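SusD homolog (Bacteroides thetaiotaomicron, PDB 3EHM) probably binds mucin O-glycans at the cell surface, as a SusD-like lipoprotein of a gut symbiont that feeds on them. Local coordinates at residues N62-G74 against E266-G278. Sequence-based numbering, arbitrary orientation.
Sequences NYIGYFGNNNNWG and EYNETRMGATIWG
N268 O receives the side-chain amide of N70, with ND2 2.8 Å away and nearly in line with the carbonyl. N70 reaches it because its CG stands anti to the backbone N (chi1 172°). With an alanine here, N268 O would probably lose this donor, leaving the backbone bond to E269 O to hold N70. E269 O takes the backbone N of N70. The E269 carboxylate crosses the W73 indole, planes 69° apart, with CD 3.7 Å from CZ2 of W73. A water lying in the indole plane links NE1 of W73 to OE2 of E269. T270 lays CG2 obliquely against the F67 ring, 3.7 Å from its CD2. A second water joins T270 OG1 to N69 OD1, and S263 also bonds that hydroxyl. R271 pairs with G68 through both backbone bonds, forming a two-stranded antiparallel ribbon. NH2 of R271 is hydrogen-bonded to K326 O. G273 N donates to Y66 O. G273, N-cap of helix 274-282, packs its CA 3.2 Å from G65 O, where a side chain would clash. T275 sets CB 3.6 Å from CA of G65, the glycine of a Schellman motif. I276 N gives G65 O a nearly straight bond (168°), and its CD1 meets the Y66 ring obliquely. Five of the six direct hydrogen bonds are backbone to backbone, so the pairing probably depends little on side-chain identity, except at N70 and the glycines. Buried N70 O has no partner in the model.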
loop_
_atom_site.group_PDB
_atom_site.type_symbol
_atom_site.label_atom_id
_atom_site.label_comp_id
_atom_site.label_asym_id
_atom_site.label_seq_id
_atom_site.Cartn_x
_atom_site.Cartn_y
_atom_site.Cartn_z
ATOM N N ASN A 62 -6.232 6.813 4.641
ATOM C CA ASN A 62 -6.693 7.825 5.578
ATOM C C ASN A 62 -5.837 7.775 6.841
ATOM O O ASN A 62 -5.408 8.813 7.345
ATOM C CB ASN A 62 -8.174 7.585 5.899
ATOM C CG ASN A 62 -8.583 8.113 7.266
ATOM O OD1 ASN A 62 -8.428 9.301 7.572
ATOM N ND2 ASN A 62 -9.124 7.227 8.095
ATOM N N TYR A 63 -5.572 6.566 7.334
ATOM C CA TYR A 63 -4.766 6.384 8.539
ATOM C C TYR A 63 -3.395 7.062 8.420
ATOM O O TYR A 63 -2.988 7.814 9.306
ATOM C CB TYR A 63 -4.537 4.893 8.815
ATOM C CG TYR A 63 -5.787 4.033 8.939
ATOM C CD1 TYR A 63 -5.737 2.669 8.645
ATOM C CD2 TYR A 63 -7.008 4.575 9.345
ATOM C CE1 TYR A 63 -6.871 1.863 8.746
ATOM C CE2 TYR A 63 -8.152 3.778 9.451
ATOM C CZ TYR A 63 -8.074 2.422 9.146
ATOM O OH TYR A 63 -9.196 1.629 9.216
ATOM N N ILE A 64 -2.686 6.786 7.326
ATOM C CA ILE A 64 -1.348 7.338 7.117
ATOM C C ILE A 64 -1.288 8.729 6.502
ATOM O O ILE A 64 -0.208 9.234 6.210
ATOM C CB ILE A 64 -0.490 6.399 6.260
ATOM C CG1 ILE A 64 -1.118 6.255 4.871
ATOM C CG2 ILE A 64 -0.331 5.058 6.964
ATOM C CD1 ILE A 64 -0.434 5.253 3.993
ATOM N N GLY A 65 -2.439 9.342 6.274
ATOM C CA GLY A 65 -2.434 10.695 5.751
ATOM C C GLY A 65 -2.265 10.935 4.268
ATOM O O GLY A 65 -1.936 12.060 3.869
ATOM N N TYR A 66 -2.445 9.904 3.448
ATOM C CA TYR A 66 -2.371 10.090 1.999
ATOM C C TYR A 66 -3.649 10.856 1.660
ATOM O O TYR A 66 -3.655 11.757 0.819
ATOM C CB TYR A 66 -2.431 8.750 1.253
ATOM C CG TYR A 66 -1.110 8.092 0.916
ATOM C CD1 TYR A 66 -1.089 6.914 0.172
ATOM C CD2 TYR A 66 0.107 8.638 1.321
ATOM C CE1 TYR A 66 0.104 6.291 -0.163
ATOM C CE2 TYR A 66 1.315 8.021 0.990
ATOM C CZ TYR A 66 1.302 6.848 0.247
ATOM O OH TYR A 66 2.474 6.222 -0.094
ATOM N N PHE A 67 -4.733 10.470 2.330
ATOM C CA PHE A 67 -6.042 11.079 2.112
ATOM C C PHE A 67 -6.686 11.513 3.416
ATOM O O PHE A 67 -6.261 11.108 4.498
ATOM C CB PHE A 67 -7.000 10.085 1.439
ATOM C CG PHE A 67 -6.406 9.361 0.271
ATOM C CD1 PHE A 67 -6.129 8.000 0.353
ATOM C CD2 PHE A 67 -6.099 10.039 -0.898
ATOM C CE1 PHE A 67 -5.549 7.324 -0.719
ATOM C CE2 PHE A 67 -5.520 9.374 -1.975
ATOM C CZ PHE A 67 -5.244 8.012 -1.885
ATOM N N GLY A 68 -7.725 12.331 3.279
ATOM C CA GLY A 68 -8.495 12.814 4.409
ATOM C C GLY A 68 -9.944 12.609 4.000
ATOM O O GLY A 68 -10.280 12.839 2.839
ATOM N N ASN A 69 -10.796 12.169 4.923
ATOM C CA ASN A 69 -12.201 11.924 4.598
ATOM C C ASN A 69 -13.124 13.107 4.892
ATOM O O ASN A 69 -13.053 13.709 5.967
ATOM C CB ASN A 69 -12.745 10.720 5.382
ATOM C CG ASN A 69 -11.937 9.451 5.177
ATOM O OD1 ASN A 69 -11.614 9.075 4.048
ATOM N ND2 ASN A 69 -11.627 8.770 6.278
ATOM N N ASN A 70 -13.996 13.428 3.938
ATOM C CA ASN A 70 -14.980 14.493 4.120
ATOM C C ASN A 70 -16.239 13.776 4.606
ATOM O O ASN A 70 -17.300 13.847 3.982
ATOM C CB ASN A 70 -15.247 15.215 2.792
ATOM C CG ASN A 70 -16.400 16.208 2.875
ATOM O OD1 ASN A 70 -16.685 16.774 3.936
ATOM N ND2 ASN A 70 -17.057 16.440 1.741
ATOM N N ASN A 71 -16.099 13.074 5.727
ATOM C CA ASN A 71 -17.199 12.311 6.312
ATOM C C ASN A 71 -16.668 11.556 7.529
ATOM O O ASN A 71 -15.463 11.397 7.683
ATOM C CB ASN A 71 -17.720 11.305 5.269
ATOM C CG ASN A 71 -19.122 10.806 5.569
ATOM O OD1 ASN A 71 -19.794 10.255 4.691
ATOM N ND2 ASN A 71 -19.570 10.986 6.803
ATOM N N ASN A 72 -17.565 11.112 8.405
ATOM C CA ASN A 72 -17.157 10.327 9.562
ATOM C C ASN A 72 -18.041 9.088 9.635
ATOM O O ASN A 72 -17.855 8.227 10.496
ATOM C CB ASN A 72 -17.246 11.137 10.867
ATOM C CG ASN A 72 -18.657 11.578 11.203
ATOM O OD1 ASN A 72 -19.635 11.115 10.608
ATOM N ND2 ASN A 72 -18.770 12.476 12.178
ATOM N N TRP A 73 -18.989 9.001 8.704
ATOM C CA TRP A 73 -19.922 7.876 8.616
ATOM C C TRP A 73 -20.558 7.546 9.964
ATOM O O TRP A 73 -20.862 6.389 10.254
ATOM C CB TRP A 73 -19.203 6.644 8.056
ATOM C CG TRP A 73 -18.799 6.800 6.618
ATOM C CD1 TRP A 73 -19.556 6.513 5.515
ATOM C CD2 TRP A 73 -17.561 7.324 6.129
ATOM N NE1 TRP A 73 -18.865 6.829 4.369
ATOM C CE2 TRP A 73 -17.637 7.330 4.717
ATOM C CE3 TRP A 73 -16.393 7.792 6.745
ATOM C CZ2 TRP A 73 -16.588 7.787 3.910
ATOM C CZ3 TRP A 73 -15.345 8.249 5.937
ATOM C CH2 TRP A 73 -15.454 8.240 4.536
ATOM N N GLY A 74 -20.762 8.574 10.781
ATOM C CA GLY A 74 -21.359 8.366 12.088
ATOM C C GLY A 74 -20.542 7.427 12.957
ATOM O O GLY A 74 -21.077 6.799 13.870
ATOM N N GLU A 266 -17.677 11.583 -7.136
ATOM C CA GLU A 266 -19.080 11.236 -6.958
ATOM C C GLU A 266 -19.582 11.457 -5.537
ATOM O O GLU A 266 -20.573 12.155 -5.322
ATOM C CB GLU A 266 -19.322 9.780 -7.359
ATOM C CG GLU A 266 -19.085 9.482 -8.837
ATOM C CD GLU A 266 -19.904 10.371 -9.763
ATOM O OE1 GLU A 266 -21.094 10.619 -9.463
ATOM O OE2 GLU A 266 -19.359 10.811 -10.798
ATOM N N TYR A 267 -18.894 10.864 -4.567
ATOM C CA TYR A 267 -19.294 10.986 -3.171
ATOM C C TYR A 267 -18.698 12.209 -2.473
ATOM O O TYR A 267 -19.184 12.621 -1.413
ATOM C CB TYR A 267 -18.893 9.724 -2.397
ATOM C CG TYR A 267 -19.363 8.419 -3.010
ATOM C CD1 TYR A 267 -20.625 8.307 -3.595
ATOM C CD2 TYR A 267 -18.559 7.279 -2.961
ATOM C CE1 TYR A 267 -21.074 7.088 -4.116
ATOM C CE2 TYR A 267 -18.999 6.058 -3.475
ATOM C CZ TYR A 267 -20.257 5.970 -4.050
ATOM O OH TYR A 267 -20.700 4.758 -4.537
ATOM N N ASN A 268 -17.646 12.778 -3.061
ATOM C CA ASN A 268 -16.980 13.944 -2.490
ATOM C C ASN A 268 -16.476 13.626 -1.090
ATOM O O ASN A 268 -16.595 14.445 -0.172
ATOM C CB ASN A 268 -17.948 15.127 -2.436
ATOM C CG ASN A 268 -18.257 15.677 -3.805
ATOM O OD1 ASN A 268 -19.419 15.759 -4.211
ATOM N ND2 ASN A 268 -17.215 16.054 -4.533
ATOM N N GLU A 269 -15.901 12.437 -0.936
ATOM C CA GLU A 269 -15.408 11.991 0.358
ATOM C C GLU A 269 -13.889 11.878 0.468
ATOM O O GLU A 269 -13.340 12.013 1.554
ATOM C CB GLU A 269 -16.070 10.652 0.725
ATOM C CG GLU A 269 -17.602 10.743 0.786
ATOM C CD GLU A 269 -18.290 9.415 1.073
ATOM O OE1 GLU A 269 -17.868 8.381 0.514
ATOM O OE2 GLU A 269 -19.270 9.412 1.848
ATOM N N THR A 270 -13.200 11.641 -0.642
ATOM C CA THR A 270 -11.747 11.521 -0.582
ATOM C C THR A 270 -11.023 12.793 -1.006
ATOM O O THR A 270 -11.203 13.287 -2.115
ATOM C CB THR A 270 -11.254 10.338 -1.432
ATOM O OG1 THR A 270 -11.740 9.119 -0.856
ATOM C CG2 THR A 270 -9.726 10.298 -1.465
ATOM N N ARG A 271 -10.191 13.305 -0.103
ATOM C CA ARG A 271 -9.436 14.531 -0.336
ATOM C C ARG A 271 -7.974 14.344 0.081
ATOM O O ARG A 271 -7.599 13.283 0.583
ATOM C CB ARG A 271 -10.078 15.669 0.462
ATOM C CG ARG A 271 -11.532 15.973 0.059
ATOM C CD ARG A 271 -11.571 16.645 -1.306
ATOM N NE ARG A 271 -12.915 17.020 -1.754
ATOM C CZ ARG A 271 -13.666 16.290 -2.577
ATOM N NH1 ARG A 271 -13.218 15.131 -3.046
ATOM N NH2 ARG A 271 -14.855 16.738 -2.965
HETATM N N MSE A 272 -7.154 15.371 -0.134
HETATM C CA MSE A 272 -5.731 15.316 0.217
HETATM C C MSE A 272 -5.525 15.201 1.729
HETATM O O MSE A 272 -6.115 15.956 2.501
HETATM C CB MSE A 272 -5.011 16.567 -0.305
HETATM C CG MSE A 272 -3.511 16.594 -0.021
HETATM SE SE MSE A 272 -2.681 18.246 -0.631
HETATM C CE MSE A 272 -3.564 19.476 0.574
ATOM N N GLY A 273 -4.682 14.257 2.135
ATOM C CA GLY A 273 -4.408 14.040 3.547
ATOM C C GLY A 273 -3.416 15.018 4.152
ATOM O O GLY A 273 -2.535 15.528 3.462
ATOM N N ALA A 274 -3.547 15.258 5.454
ATOM C CA ALA A 274 -2.680 16.200 6.163
ATOM C C ALA A 274 -1.225 15.763 6.221
ATOM O O ALA A 274 -0.318 16.567 6.013
ATOM C CB ALA A 274 -3.205 16.427 7.573
ATOM N N THR A 275 -0.997 14.486 6.496
ATOM C CA THR A 275 0.365 13.983 6.584
ATOM C C THR A 275 1.157 14.176 5.293
ATOM O O THR A 275 2.230 14.776 5.300
ATOM C CB THR A 275 0.383 12.492 6.956
ATOM O OG1 THR A 275 -0.318 12.303 8.192
ATOM C CG2 THR A 275 1.824 12.006 7.115
ATOM N N ILE A 276 0.635 13.679 4.177
ATOM C CA ILE A 276 1.369 13.824 2.935
ATOM C C ILE A 276 1.507 15.302 2.557
ATOM O O ILE A 276 2.526 15.713 2.011
ATOM C CB ILE A 276 0.717 12.999 1.791
ATOM C CG1 ILE A 276 1.680 12.928 0.602
ATOM C CG2 ILE A 276 -0.626 13.596 1.389
ATOM C CD1 ILE A 276 1.226 11.975 -0.492
ATOM N N TRP A 277 0.496 16.107 2.864
ATOM C CA TRP A 277 0.582 17.529 2.556
ATOM C C TRP A 277 1.728 18.151 3.347
ATOM O O TRP A 277 2.506 18.931 2.812
ATOM C CB TRP A 277 -0.707 18.263 2.921
ATOM C CG TRP A 277 -0.505 19.758 2.949
ATOM C CD1 TRP A 277 -0.449 20.600 1.875
ATOM C CD2 TRP A 277 -0.241 20.564 4.106
ATOM N NE1 TRP A 277 -0.163 21.881 2.292
ATOM C CE2 TRP A 277 -0.030 21.887 3.655
ATOM C CE3 TRP A 277 -0.157 20.295 5.479
ATOM C CZ2 TRP A 277 0.257 22.942 4.531
ATOM C CZ3 TRP A 277 0.130 21.345 6.352
ATOM C CH2 TRP A 277 0.333 22.653 5.871
ATOM N N GLY A 278 1.808 17.806 4.631
ATOM C CA GLY A 278 2.852 18.342 5.487
ATOM C C GLY A 278 4.246 18.122 4.942
ATOM O O GLY A 278 5.082 19.035 4.960
HETATM O O HOH W 1 -2.033 10.482 9.463
HETATM O O HOH W 2 -5.485 12.892 6.478
HETATM O O HOH W 3 -10.612 9.123 1.564
HETATM O O HOH W 4 -20.246 6.965 2.006
#